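Local coordinates for uncharacterized oxidoreductase yvaA (Bacillus subtilis subsp. subtilis, PDB 3GDO), which catalyses the reversible NADPH-dependent reduction of scyllo-inosose to scyllo-inositol and cannot use NADH in place of NADPH, at residues 33-37 and 59-63; 142-146 and 241-246; 145-149 and 185-190; 173-177 and 333-337; 245-251 and 278-284. All coordinates share one frame; numbering follows the deposited sequence.

Contact 1 of 5, residues 33-37 and 59-63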
# COMPACT_ATOMS: atom_id res chain seq x y z
N ILE B 33 -11.87 21.17 36.38
CA ILE B 33 -10.79 20.28 36.80
C ILE B 33 -10.61 20.47 38.29
O ILE B 33 -10.17 21.52 38.71
CB ILE B 33 -9.46 20.56 36.07
CG1 ILE B 33 -9.58 20.26 34.56
CG2 ILE B 33 -8.38 19.65 36.61
CD1 ILE B 33 -9.92 21.49 33.70
N SER B 34 -10.96 19.46 39.09
CA SER B 34 -10.92 19.59 40.56
C SER B 34 -9.66 18.99 41.16
O SER B 34 -9.03 19.60 42.03
CB SER B 34 -12.14 18.94 41.23
OG SER B 34 -13.31 19.65 40.84
N LYS B 35 -9.33 17.78 40.74
CA LYS B 35 -8.18 17.08 41.30
C LYS B 35 -7.31 16.45 40.21
O LYS B 35 -7.80 16.05 39.14
CB LYS B 35 -8.65 16.03 42.27
CG LYS B 35 -9.33 16.61 43.54
CD LYS B 35 -9.57 15.53 44.57
CE LYS B 35 -10.03 16.16 45.89
NZ LYS B 35 -10.45 15.05 46.79
N ILE B 36 -6.01 16.38 40.49
CA ILE B 36 -5.04 15.71 39.59
C ILE B 36 -4.10 14.90 40.46
O ILE B 36 -3.50 15.44 41.39
CB ILE B 36 -4.26 16.71 38.74
CG1 ILE B 36 -5.20 17.66 38.01
CG2 ILE B 36 -3.26 15.97 37.79
CD1 ILE B 36 -4.50 18.76 37.24
N MET B 37 -4.00 13.60 40.16
CA MET B 37 -3.11 12.68 40.85
C MET B 37 -1.72 12.71 40.17
O MET B 37 -1.58 12.23 39.05
CB MET B 37 -3.70 11.26 40.84
CG MET B 37 -3.02 10.31 41.82
SD MET B 37 -3.39 8.56 41.72
CE MET B 37 -2.88 8.13 40.08
N GLU B 59 -7.97 9.60 47.00
CA GLU B 59 -8.28 11.01 47.09
C GLU B 59 -9.17 11.47 45.91
O GLU B 59 -9.74 12.57 45.92
CB GLU B 59 -6.99 11.83 47.17
CG GLU B 59 -6.08 11.51 48.40
CD GLU B 59 -4.88 12.48 48.52
OE1 GLU B 59 -5.12 13.71 48.65
OE2 GLU B 59 -3.71 12.01 48.47
N ILE B 60 -9.26 10.63 44.89
CA ILE B 60 -10.18 10.84 43.77
C ILE B 60 -11.36 9.85 43.86
O ILE B 60 -12.52 10.26 43.70
CB ILE B 60 -9.46 10.63 42.41
CG1 ILE B 60 -8.22 11.55 42.30
CG2 ILE B 60 -10.43 10.78 41.23
CD1 ILE B 60 -8.44 12.87 41.63
N THR B 61 -11.07 8.58 44.11
CA THR B 61 -12.12 7.56 44.08
C THR B 61 -13.13 7.68 45.24
O THR B 61 -14.29 7.32 45.08
CB THR B 61 -11.57 6.12 44.01
OG1 THR B 61 -10.80 5.86 45.18
CG2 THR B 61 -10.70 5.94 42.77
N ASN B 62 -12.67 8.17 46.40
CA ASN B 62 -13.54 8.36 47.56
C ASN B 62 -14.14 9.72 47.63
O ASN B 62 -14.97 9.98 48.51
CB ASN B 62 -12.78 8.14 48.87
CG ASN B 62 -12.28 6.74 49.01
OD1 ASN B 62 -12.64 5.86 48.22
ND2 ASN B 62 -11.43 6.51 50.01
N ASP B 63 -13.71 10.63 46.76
CA ASP B 63 -14.28 11.96 46.78
C ASP B 63 -15.62 11.94 46.04
O ASP B 63 -15.65 11.84 44.79
CB ASP B 63 -13.31 12.99 46.20
CG ASP B 63 -13.92 14.37 46.12
OD1 ASP B 63 -15.12 14.50 46.42
OD2 ASP B 63 -13.24 15.35 45.75
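Lys35 reaches from its strand to the short helix 58-61 and the residues that follow, where its ammonium group makes two polar bonds. NZ donates to the backbone oxygen Glu59 O at 2.7 Å, lying in the carbonyl plane with a C=O...N angle of 159°. It also forms a salt bridge with Asp63, NZ to OD2 being 3.0 Å; the lysine comes to the anti side of that oxygen, 33° out of the carboxylate plane. The other oxygen, Asp63 OD1, takes the backbone N of Ala65, so both carboxylate oxygens are engaged and the group is held against rotation. A long, straight lysine suits this place: beyond CG the chain is extended, with chi2 to chi4 all near 180°, and it spans the gap between the two backbones. The carboxylate probably steadies the positive charge.

The apolar part lies at the root of the same side chain. Ile60 sends its CD1 to Lys35 CB at 3.2 Å, a separation short enough that its exact value is doubtful; a branched, apolar residue suits a place between this aliphatic root and Leu11.

Around this pair, strand 31-37 runs between strands 6-11 and 52-54 in the parallel sheet of the Rossmann-fold domain. Glu59 touches Val54 of strand 52-54 and Ile60 touches Leu11 of strand 6-11, so the helix lies against this part of the sheet.

Contact 2 of 5, residues 142-146 and 241-246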
# COMPACT_ATOMS: atom_id res chain seq x y z
N SER B 142 -19.89 11.85 -2.46
CA SER B 142 -18.76 12.06 -3.39
C SER B 142 -17.74 10.91 -3.32
O SER B 142 -16.69 10.96 -4.00
CB SER B 142 -18.07 13.40 -3.12
OG SER B 142 -19.02 14.47 -3.05
N LEU B 143 -18.06 9.88 -2.54
CA LEU B 143 -17.20 8.72 -2.36
C LEU B 143 -18.05 7.47 -2.17
O LEU B 143 -17.94 6.80 -1.16
CB LEU B 143 -16.30 8.88 -1.12
CG LEU B 143 -14.89 9.43 -1.29
CD1 LEU B 143 -14.12 9.40 0.04
CD2 LEU B 143 -14.12 8.65 -2.38
N GLU B 144 -18.87 7.16 -3.16
CA GLU B 144 -19.77 5.98 -3.15
C GLU B 144 -19.11 4.62 -3.40
O GLU B 144 -18.16 4.52 -4.21
CB GLU B 144 -20.87 6.17 -4.19
CG GLU B 144 -21.78 7.39 -3.93
CD GLU B 144 -22.80 7.12 -2.82
OE1 GLU B 144 -23.60 6.15 -2.96
OE2 GLU B 144 -22.81 7.87 -1.82
N ASP B 145 -19.64 3.60 -2.72
CA ASP B 145 -19.26 2.21 -2.93
C ASP B 145 -17.73 2.11 -2.93
O ASP B 145 -17.11 1.84 -3.96
CB ASP B 145 -19.86 1.67 -4.23
CG ASP B 145 -19.64 0.14 -4.41
OD1 ASP B 145 -19.64 -0.61 -3.41
OD2 ASP B 145 -19.47 -0.32 -5.57
N ILE B 146 -17.15 2.39 -1.78
CA ILE B 146 -15.70 2.36 -1.62
C ILE B 146 -15.27 0.91 -1.78
O ILE B 146 -15.89 0.02 -1.18
CB ILE B 146 -15.27 2.96 -0.27
CG1 ILE B 146 -15.46 4.48 -0.32
CG2 ILE B 146 -13.82 2.58 0.06
CD1 ILE B 146 -15.49 5.17 1.09
N ILE B 241 -8.18 6.30 -1.19
CA ILE B 241 -9.50 5.70 -1.12
C ILE B 241 -10.17 5.66 -2.49
O ILE B 241 -10.35 6.72 -3.11
CB ILE B 241 -10.42 6.47 -0.15
CG1 ILE B 241 -9.74 6.71 1.20
CG2 ILE B 241 -11.75 5.70 0.04
CD1 ILE B 241 -10.54 7.66 2.13
N HIS B 242 -10.57 4.47 -2.94
CA HIS B 242 -11.14 4.27 -4.28
C HIS B 242 -12.55 3.72 -4.19
O HIS B 242 -12.78 2.66 -3.56
CB HIS B 242 -10.28 3.32 -5.13
CG HIS B 242 -8.83 3.67 -5.09
ND1 HIS B 242 -8.36 4.91 -5.45
CD2 HIS B 242 -7.73 2.93 -4.74
CE1 HIS B 242 -7.04 4.95 -5.28
NE2 HIS B 242 -6.64 3.77 -4.83
N GLY B 243 -13.48 4.44 -4.82
CA GLY B 243 -14.89 4.00 -4.93
C GLY B 243 -15.35 3.80 -6.37
O GLY B 243 -14.53 3.86 -7.30
N LYS B 244 -16.65 3.59 -6.60
CA LYS B 244 -17.10 3.31 -7.99
C LYS B 244 -16.73 4.36 -9.04
O LYS B 244 -16.43 4.01 -10.17
CB LYS B 244 -18.59 2.89 -8.10
CG LYS B 244 -19.66 3.93 -7.72
CD LYS B 244 -20.92 3.67 -8.56
CE LYS B 244 -22.25 4.08 -7.89
NZ LYS B 244 -22.22 5.45 -7.30
N ASP B 245 -16.64 5.63 -8.62
CA ASP B 245 -16.63 6.82 -9.50
C ASP B 245 -15.53 7.79 -9.19
O ASP B 245 -15.25 8.71 -9.97
CB ASP B 245 -17.91 7.63 -9.22
CG ASP B 245 -19.03 7.24 -10.13
OD1 ASP B 245 -20.04 7.98 -10.19
OD2 ASP B 245 -18.87 6.19 -10.81
N SER B 246 -14.96 7.65 -7.99
CA SER B 246 -14.05 8.64 -7.46
C SER B 246 -12.97 8.01 -6.57
O SER B 246 -13.13 6.88 -6.08
CB SER B 246 -14.84 9.68 -6.68
OG SER B 246 -15.69 9.04 -5.75
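With chi1 at 51°, Ser246 OG sits between its own backbone N and carbonyl carbon, a torsion from which the small hydroxyl can reach Ser142 O. In Ile146 the CG2 branch lies anti to the backbone N and CG1 beside it, and the side chain meets Ile241, whose CG2 is likewise anti to its N. The Ser246 hydroxyl donates to Ser142 O at 2.8 Å, coming from above the carbonyl plane, 39° out of it, and not along a lone pair. Leu143 CD2 packs beside the same hydroxyl oxygen at 3.7 Å.

The two isoleucines cross obliquely, their CG2 methyls 3.7 Å apart; branched, apolar residues suit a surface that helix 129-139 covers, with Ile138 on Ile146 and Ile134 on Ile241. This is the place where the loop leaving that helix enters strand 146-152 of the large mixed sheet, next to the antiparallel strand 239-243 and the turn leading from it into strand 246-250.

At the turn, Lys244 N donates to Glu144 O at 3.0 Å, with an N-H...O angle of 153°. Gly243 suits the adjoining spot because its CA lies close to two carbonyl oxygens, 3.4 Å from Glu144 O and 3.2 Å from Asp145 O, in CA-H...O contacts, where a CB would run into Glu144 O. Farther out, the Lys244 and Glu144 side chains run side by side in the same direction, NZ resting 3.5 Å from Glu144 CB. Asp145 instead directs OD2 to a salt bridge with Lys221, and Lys244 O accepts from Tyr156 OH of the second subunit.

Contact 3 of 5, residues 145-149 and 185-190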
# COMPACT_ATOMS: atom_id res chain seq x y z
N ASP B 145 -19.64 3.60 -2.72
CA ASP B 145 -19.26 2.21 -2.93
C ASP B 145 -17.73 2.11 -2.93
O ASP B 145 -17.11 1.84 -3.96
CB ASP B 145 -19.86 1.67 -4.23
CG ASP B 145 -19.64 0.14 -4.41
OD1 ASP B 145 -19.64 -0.61 -3.41
OD2 ASP B 145 -19.47 -0.32 -5.57
N ILE B 146 -17.15 2.39 -1.78
CA ILE B 146 -15.70 2.36 -1.62
C ILE B 146 -15.27 0.91 -1.78
O ILE B 146 -15.89 0.02 -1.18
CB ILE B 146 -15.27 2.96 -0.27
CG1 ILE B 146 -15.46 4.48 -0.32
CG2 ILE B 146 -13.82 2.58 0.06
CD1 ILE B 146 -15.49 5.17 1.09
N ASN B 147 -14.26 0.67 -2.63
CA ASN B 147 -13.81 -0.70 -2.86
C ASN B 147 -12.41 -0.96 -2.26
O ASN B 147 -12.05 -2.09 -2.00
CB ASN B 147 -13.87 -1.06 -4.36
CG ASN B 147 -12.94 -0.20 -5.22
OD1 ASN B 147 -11.71 -0.30 -5.12
ND2 ASN B 147 -13.52 0.63 -6.06
N THR B 148 -11.64 0.11 -2.08
CA THR B 148 -10.28 0.00 -1.56
C THR B 148 -10.02 1.18 -0.64
O THR B 148 -10.27 2.37 -1.01
CB THR B 148 -9.22 0.01 -2.71
OG1 THR B 148 -9.51 -1.02 -3.65
CG2 THR B 148 -7.82 -0.25 -2.19
N TYR B 149 -9.45 0.89 0.53
CA TYR B 149 -9.26 1.91 1.58
C TYR B 149 -7.90 1.67 2.21
O TYR B 149 -7.71 0.70 2.97
CB TYR B 149 -10.40 1.80 2.64
CG TYR B 149 -10.30 2.81 3.77
CD1 TYR B 149 -10.79 4.12 3.63
CD2 TYR B 149 -9.75 2.46 5.01
CE1 TYR B 149 -10.70 5.05 4.67
CE2 TYR B 149 -9.68 3.36 6.07
CZ TYR B 149 -10.14 4.65 5.90
OH TYR B 149 -10.03 5.53 6.95
N GLN B 185 -10.64 4.19 12.96
CA GLN B 185 -11.25 4.96 11.88
C GLN B 185 -11.94 4.00 10.91
O GLN B 185 -13.08 4.23 10.49
CB GLN B 185 -10.19 5.76 11.16
CG GLN B 185 -9.73 6.98 11.95
CD GLN B 185 -8.72 7.86 11.22
OE1 GLN B 185 -8.07 7.42 10.27
NE2 GLN B 185 -8.60 9.10 11.64
N THR B 186 -11.23 2.92 10.59
CA THR B 186 -11.73 1.91 9.64
C THR B 186 -12.98 1.23 10.18
O THR B 186 -13.95 1.02 9.42
CB THR B 186 -10.67 0.84 9.29
OG1 THR B 186 -9.42 1.48 8.95
CG2 THR B 186 -11.14 0.00 8.13
N LEU B 187 -12.94 0.84 11.46
CA LEU B 187 -14.11 0.20 12.11
C LEU B 187 -15.26 1.20 12.13
O LEU B 187 -16.40 0.85 11.87
CB LEU B 187 -13.76 -0.24 13.51
CG LEU B 187 -12.69 -1.35 13.58
CD1 LEU B 187 -12.55 -1.78 15.01
CD2 LEU B 187 -12.97 -2.50 12.68
N HIS B 188 -14.94 2.47 12.37
CA HIS B 188 -15.94 3.52 12.44
C HIS B 188 -16.66 3.62 11.12
O HIS B 188 -17.89 3.75 11.08
CB HIS B 188 -15.33 4.87 12.82
CG HIS B 188 -16.34 5.95 13.09
ND1 HIS B 188 -17.30 5.85 14.08
CD2 HIS B 188 -16.53 7.15 12.49
CE1 HIS B 188 -18.03 6.95 14.09
NE2 HIS B 188 -17.59 7.75 13.14
N LEU B 189 -15.90 3.56 10.04
CA LEU B 189 -16.49 3.72 8.71
C LEU B 189 -17.26 2.50 8.22
O LEU B 189 -18.27 2.66 7.61
CB LEU B 189 -15.45 4.12 7.66
CG LEU B 189 -14.76 5.48 7.64
CD1 LEU B 189 -13.81 5.48 6.46
CD2 LEU B 189 -15.75 6.64 7.53
N PHE B 190 -16.77 1.28 8.47
CA PHE B 190 -17.31 0.13 7.75
C PHE B 190 -17.72 -1.04 8.64
O PHE B 190 -18.09 -2.10 8.11
CB PHE B 190 -16.28 -0.42 6.72
CG PHE B 190 -15.62 0.62 5.88
CD1 PHE B 190 -16.34 1.34 4.92
CD2 PHE B 190 -14.23 0.86 6.02
CE1 PHE B 190 -15.67 2.32 4.10
CE2 PHE B 190 -13.58 1.83 5.20
CZ PHE B 190 -14.29 2.54 4.25
O HOH W 1 -7.99 4.83 8.88
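Helix-on-sheet packing in the C-terminal alpha/beta domain brings Tyr149 of strand 146-152 against Phe190 and Thr186 of helix 174-190. The short strand and helix segments run antiparallel, at 176°, with their axes 12.0 Å apart, a gap wide enough for large side chains. The two rings form a T-shaped (edge-to-face) pair: the edge of Phe190 is turned toward a face of Tyr149, the centroids 5.2 Å apart and the planes at 79°. Phe190 CE2 makes the closest approach, 3.7 Å from Tyr149 CG, toward the rim of the tyrosine ring. With CG opposite the backbone N (chi1 180°), the tyrosine ring extends from the strand toward the helix.

Other helix residues border the tyrosine. Thr186 OG1 stands at its edge, 3.4 Å from CE2; that hydroxyl is bonded to Ile182 O in its own helix, which lets a threonine sit well among apolar neighbours. Leu189 CD1 approaches Tyr149 CE1 obliquely at 3.6 Å, and Leu189 CB lies over the centre of one Phe190 face. On the other side of CZ, the phenylalanine edge meets the strand again, CE1 lying 4.1 Å from Ile146 CD1.

Tyrosine suits its place because its polar tip can be satisfied in the interior. Gln185 OE1, which also bonds Tyr239 OH, accepts from a water at 2.9 Å, and the same water accepts the hydrogen bond of Tyr149 OH, again at 2.9 Å.

Contact 4 of 5, residues 173-177 and 333-337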
# COMPACT_ATOMS: atom_id res chain seq x y z
N GLY B 173 4.74 -0.99 21.26
CA GLY B 173 5.04 -1.09 19.81
C GLY B 173 4.06 -0.26 19.00
O GLY B 173 3.08 0.29 19.54
N THR B 174 4.29 -0.19 17.69
CA THR B 174 3.58 0.81 16.90
C THR B 174 2.17 0.38 16.45
O THR B 174 1.38 1.23 16.08
CB THR B 174 4.36 1.18 15.63
OG1 THR B 174 4.68 -0.05 14.97
CG2 THR B 174 5.66 2.03 15.96
N LEU B 175 1.88 -0.91 16.44
CA LEU B 175 0.52 -1.36 16.09
C LEU B 175 -0.49 -0.94 17.20
O LEU B 175 -1.57 -0.40 16.91
CB LEU B 175 0.49 -2.89 15.84
CG LEU B 175 -0.87 -3.54 15.61
CD1 LEU B 175 -1.60 -2.95 14.37
CD2 LEU B 175 -0.77 -5.08 15.54
N TYR B 176 -0.13 -1.17 18.46
CA TYR B 176 -0.92 -0.61 19.57
C TYR B 176 -0.93 0.91 19.57
O TYR B 176 -1.99 1.53 19.70
CB TYR B 176 -0.39 -1.07 20.91
CG TYR B 176 -0.84 -2.47 21.29
CD1 TYR B 176 0.02 -3.56 21.16
CD2 TYR B 176 -2.12 -2.67 21.78
CE1 TYR B 176 -0.40 -4.85 21.54
CE2 TYR B 176 -2.56 -3.95 22.16
CZ TYR B 176 -1.71 -5.02 22.03
OH TYR B 176 -2.17 -6.28 22.40
N ASP B 177 0.22 1.51 19.41
CA ASP B 177 0.30 2.95 19.59
C ASP B 177 -0.25 3.76 18.40
O ASP B 177 -0.98 4.74 18.60
CB ASP B 177 1.73 3.36 19.87
CG ASP B 177 1.85 4.81 20.19
OD1 ASP B 177 0.88 5.40 20.73
OD2 ASP B 177 2.90 5.40 19.91
N ILE B 333 -6.42 -5.88 16.67
CA ILE B 333 -4.99 -5.92 16.98
C ILE B 333 -4.52 -7.35 17.34
O ILE B 333 -3.51 -7.82 16.82
CB ILE B 333 -4.61 -4.90 18.07
CG1 ILE B 333 -4.68 -3.48 17.48
CG2 ILE B 333 -3.23 -5.11 18.57
CD1 ILE B 333 -4.51 -2.43 18.53
N GLU B 334 -5.30 -8.07 18.17
CA GLU B 334 -4.94 -9.44 18.57
C GLU B 334 -4.99 -10.42 17.42
O GLU B 334 -4.14 -11.31 17.31
CB GLU B 334 -5.84 -9.95 19.73
CG GLU B 334 -5.45 -9.36 21.11
CD GLU B 334 -6.21 -10.02 22.32
OE1 GLU B 334 -5.57 -10.75 23.10
OE2 GLU B 334 -7.43 -9.79 22.48
N ALA B 335 -5.97 -10.24 16.55
CA ALA B 335 -6.09 -11.10 15.35
C ALA B 335 -4.94 -10.86 14.35
O ALA B 335 -4.44 -11.80 13.73
CB ALA B 335 -7.45 -10.90 14.66
N ALA B 336 -4.54 -9.61 14.19
CA ALA B 336 -3.33 -9.26 13.41
C ALA B 336 -2.10 -9.95 13.96
O ALA B 336 -1.29 -10.47 13.19
CB ALA B 336 -3.11 -7.74 13.42
N MET B 337 -1.93 -9.93 15.28
CA MET B 337 -0.74 -10.52 15.92
C MET B 337 -0.74 -12.01 15.70
O MET B 337 0.28 -12.63 15.38
CB MET B 337 -0.68 -10.15 17.40
CG MET B 337 -0.59 -8.60 17.64
SD MET B 337 -0.64 -8.01 19.39
CE MET B 337 0.82 -8.79 20.02
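Ile333 lays its CG2 methyl over one face of the Tyr176 ring, 3.9 Å from the centroid and only 17° off the ring normal, a clear CH-pi contact. The two side chains meet at a slant, and the other branch of the isoleucine carries CD1 to within 4.0 Å of Tyr176 CD2. The Met337 and Tyr176 side chains cross at about a right angle, yet the sulfur lies oblique to the ring, 4.9 Å from its centroid and 58° off the normal, a Met-aromatic contact. The bend at chi3 belongs to a flexible thioether, which suits it to lie beside the ring, with SD 3.8 Å from Tyr176 OH. That hydroxyl has its polar partner in Ala100 O.

Leu175 and Ile333 slide past each other in opposite directions. Since Leu175 CG is anti to the backbone N (chi1 174°), CD2 reaches across to Ile333 CG2 at 3.9 Å and to Ala336 CB at 4.1 Å. A small alanine probably suits this close approach; Leu175 and Ala336 both touch Leu215 of strand 212-219. Such apolar packing between two helices, 174-190 and 323-342, that lie on a common sheet is typical of alpha/beta domains.

Contact 5 of 5, residues 245-251 and 278-284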
# COMPACT_ATOMS: atom_id res chain seq x y z
N ASP B 245 -16.64 5.63 -8.62
CA ASP B 245 -16.63 6.82 -9.50
C ASP B 245 -15.53 7.79 -9.19
O ASP B 245 -15.25 8.71 -9.97
CB ASP B 245 -17.91 7.63 -9.22
CG ASP B 245 -19.03 7.24 -10.13
OD1 ASP B 245 -20.04 7.98 -10.19
OD2 ASP B 245 -18.87 6.19 -10.81
N SER B 246 -14.96 7.65 -7.99
CA SER B 246 -14.05 8.64 -7.46
C SER B 246 -12.97 8.01 -6.57
O SER B 246 -13.13 6.88 -6.08
CB SER B 246 -14.84 9.68 -6.68
OG SER B 246 -15.69 9.04 -5.75
N SER B 247 -11.90 8.77 -6.39
CA SER B 247 -10.73 8.45 -5.57
C SER B 247 -10.39 9.69 -4.76
O SER B 247 -10.45 10.84 -5.30
CB SER B 247 -9.52 8.17 -6.45
OG SER B 247 -9.56 6.90 -7.05
N PHE B 248 -10.03 9.48 -3.50
CA PHE B 248 -9.53 10.56 -2.64
C PHE B 248 -8.13 10.21 -2.22
O PHE B 248 -7.90 9.12 -1.66
CB PHE B 248 -10.45 10.75 -1.42
CG PHE B 248 -10.16 12.01 -0.62
CD1 PHE B 248 -10.28 13.27 -1.21
CD2 PHE B 248 -9.78 11.93 0.73
CE1 PHE B 248 -10.01 14.44 -0.49
CE2 PHE B 248 -9.52 13.07 1.47
CZ PHE B 248 -9.63 14.35 0.87
N ILE B 249 -7.16 11.07 -2.52
CA ILE B 249 -5.75 10.80 -2.17
C ILE B 249 -5.25 11.97 -1.39
O ILE B 249 -5.37 13.11 -1.85
CB ILE B 249 -4.80 10.66 -3.37
CG1 ILE B 249 -5.31 9.66 -4.43
CG2 ILE B 249 -3.36 10.37 -2.87
CD1 ILE B 249 -5.47 8.30 -3.97
N LYS B 250 -4.70 11.73 -0.20
CA LYS B 250 -4.29 12.84 0.65
C LYS B 250 -3.03 12.55 1.44
O LYS B 250 -2.89 11.44 2.00
CB LYS B 250 -5.44 13.23 1.61
CG LYS B 250 -5.09 14.46 2.47
CD LYS B 250 -6.29 14.92 3.36
CE LYS B 250 -5.95 16.20 4.13
NZ LYS B 250 -4.52 16.17 4.77
N TYR B 251 -2.16 13.55 1.52
CA TYR B 251 -0.96 13.50 2.37
C TYR B 251 -1.15 14.29 3.68
O TYR B 251 -2.02 15.14 3.78
CB TYR B 251 0.25 14.11 1.64
CG TYR B 251 0.75 13.38 0.40
CD1 TYR B 251 2.01 12.76 0.41
CD2 TYR B 251 -0.02 13.32 -0.76
CE1 TYR B 251 2.51 12.08 -0.70
CE2 TYR B 251 0.47 12.65 -1.92
CZ TYR B 251 1.74 12.04 -1.87
OH TYR B 251 2.25 11.41 -2.96
N PHE B 278 -1.53 20.52 1.76
CA PHE B 278 -1.82 19.14 2.17
C PHE B 278 -3.26 18.76 1.96
O PHE B 278 -3.65 17.65 2.32
CB PHE B 278 -1.41 18.91 3.63
CG PHE B 278 0.09 18.85 3.83
CD1 PHE B 278 0.80 17.71 3.49
CD2 PHE B 278 0.78 19.93 4.34
CE1 PHE B 278 2.20 17.65 3.67
CE2 PHE B 278 2.18 19.89 4.51
CZ PHE B 278 2.89 18.74 4.18
N TYR B 279 -4.06 19.68 1.39
CA TYR B 279 -5.46 19.40 1.12
C TYR B 279 -5.51 18.18 0.20
O TYR B 279 -4.64 18.05 -0.69
CB TYR B 279 -6.16 20.59 0.42
CG TYR B 279 -6.39 21.87 1.24
CD1 TYR B 279 -6.15 21.93 2.63
CD2 TYR B 279 -6.90 23.03 0.61
CE1 TYR B 279 -6.39 23.11 3.37
CE2 TYR B 279 -7.14 24.22 1.33
CZ TYR B 279 -6.88 24.25 2.70
OH TYR B 279 -7.12 25.40 3.40
N GLY B 280 -6.48 17.30 0.41
CA GLY B 280 -6.64 16.12 -0.41
C GLY B 280 -7.10 16.41 -1.83
O GLY B 280 -7.74 17.44 -2.08
N LYS B 281 -6.78 15.52 -2.77
CA LYS B 281 -7.32 15.58 -4.13
C LYS B 281 -8.38 14.52 -4.35
O LYS B 281 -8.14 13.32 -4.12
CB LYS B 281 -6.21 15.47 -5.18
CG LYS B 281 -5.14 16.51 -4.94
CD LYS B 281 -4.08 16.59 -6.03
CE LYS B 281 -3.29 17.91 -5.87
NZ LYS B 281 -2.14 18.02 -6.82
N LEU B 282 -9.54 14.99 -4.79
CA LEU B 282 -10.64 14.13 -5.17
C LEU B 282 -10.71 14.10 -6.69
O LEU B 282 -10.81 15.15 -7.34
CB LEU B 282 -11.98 14.65 -4.61
CG LEU B 282 -13.24 13.82 -4.89
CD1 LEU B 282 -13.33 12.59 -3.99
CD2 LEU B 282 -14.50 14.67 -4.75
N THR B 283 -10.67 12.89 -7.23
CA THR B 283 -10.80 12.67 -8.66
C THR B 283 -12.13 11.98 -8.91
O THR B 283 -12.42 10.97 -8.26
CB THR B 283 -9.66 11.82 -9.16
OG1 THR B 283 -8.46 12.56 -8.98
CG2 THR B 283 -9.82 11.49 -10.63
N THR B 284 -12.94 12.57 -9.80
CA THR B 284 -14.25 12.02 -10.17
C THR B 284 -14.36 11.73 -11.68
O THR B 284 -13.99 12.55 -12.51
CB THR B 284 -15.41 12.95 -9.71
OG1 THR B 284 -15.25 13.23 -8.31
CG2 THR B 284 -16.75 12.28 -9.93
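Lys250 starts over Gly280, its CB 3.7 Å from the glycine CA; glycine suits this place because Phe248 CZ and Lys250 CB crowd the spot a CB would take. CG lies opposite the backbone N (chi1 -176°), and with chi2 and chi3 also near 180° the chain runs out extended: CG lies 3.5 Å from Phe278 O, CD runs past Gly280 N, and CE comes 3.3 Å from Phe278 O. A bend at chi4 then sets NZ to donate to Phe278 O at 3.0 Å and to Tyr251 O at 2.9 Å. A salt bridge to Asp274 adds a third acceptor.

Next to this lysine along the chain, strands 246-250 and 280-286 pair antiparallel in the C-terminal mixed sheet. Ser247 with Thr283 and Ile249 with Lys281 are the hydrogen-bonded pairs; Thr283 N to Ser247 O is nearly straight, 2.8 Å at an N-H...O angle of 170°. Phe248 and Leu282 form a non-hydrogen-bonded pair, Phe248 CD1 meeting Leu282 CB at 4.0 Å, and their apolar bulk suits the side where Phe248 packs on helix 129-139. Ser247 OG bonds His242 ND1 and Ala234 N of the second subunit, while Thr283 packs on that Ala234.

From the N terminus, contact 1 comes first, closing a short loop in the Rossmann domain before any other contact opens. The remaining four lie in the C-terminal domain. Contacts 2 and 3 start from the same stretch: the loop of contact 3 (145-190) falls within that of contact 2 (142-246), and together they tie strand 146-152 to strand 239-243 on one hand and to helix 174-190 on the other. Contact 4 crosses both, joining the start of that helix to helix 323-342. Contact 5 follows contact 2 in series, sharing Asp245 and Ser246, and lies wholly within the span of contact 4. Contacts 2, 3 and 5 meet the same sheet and the second subunit.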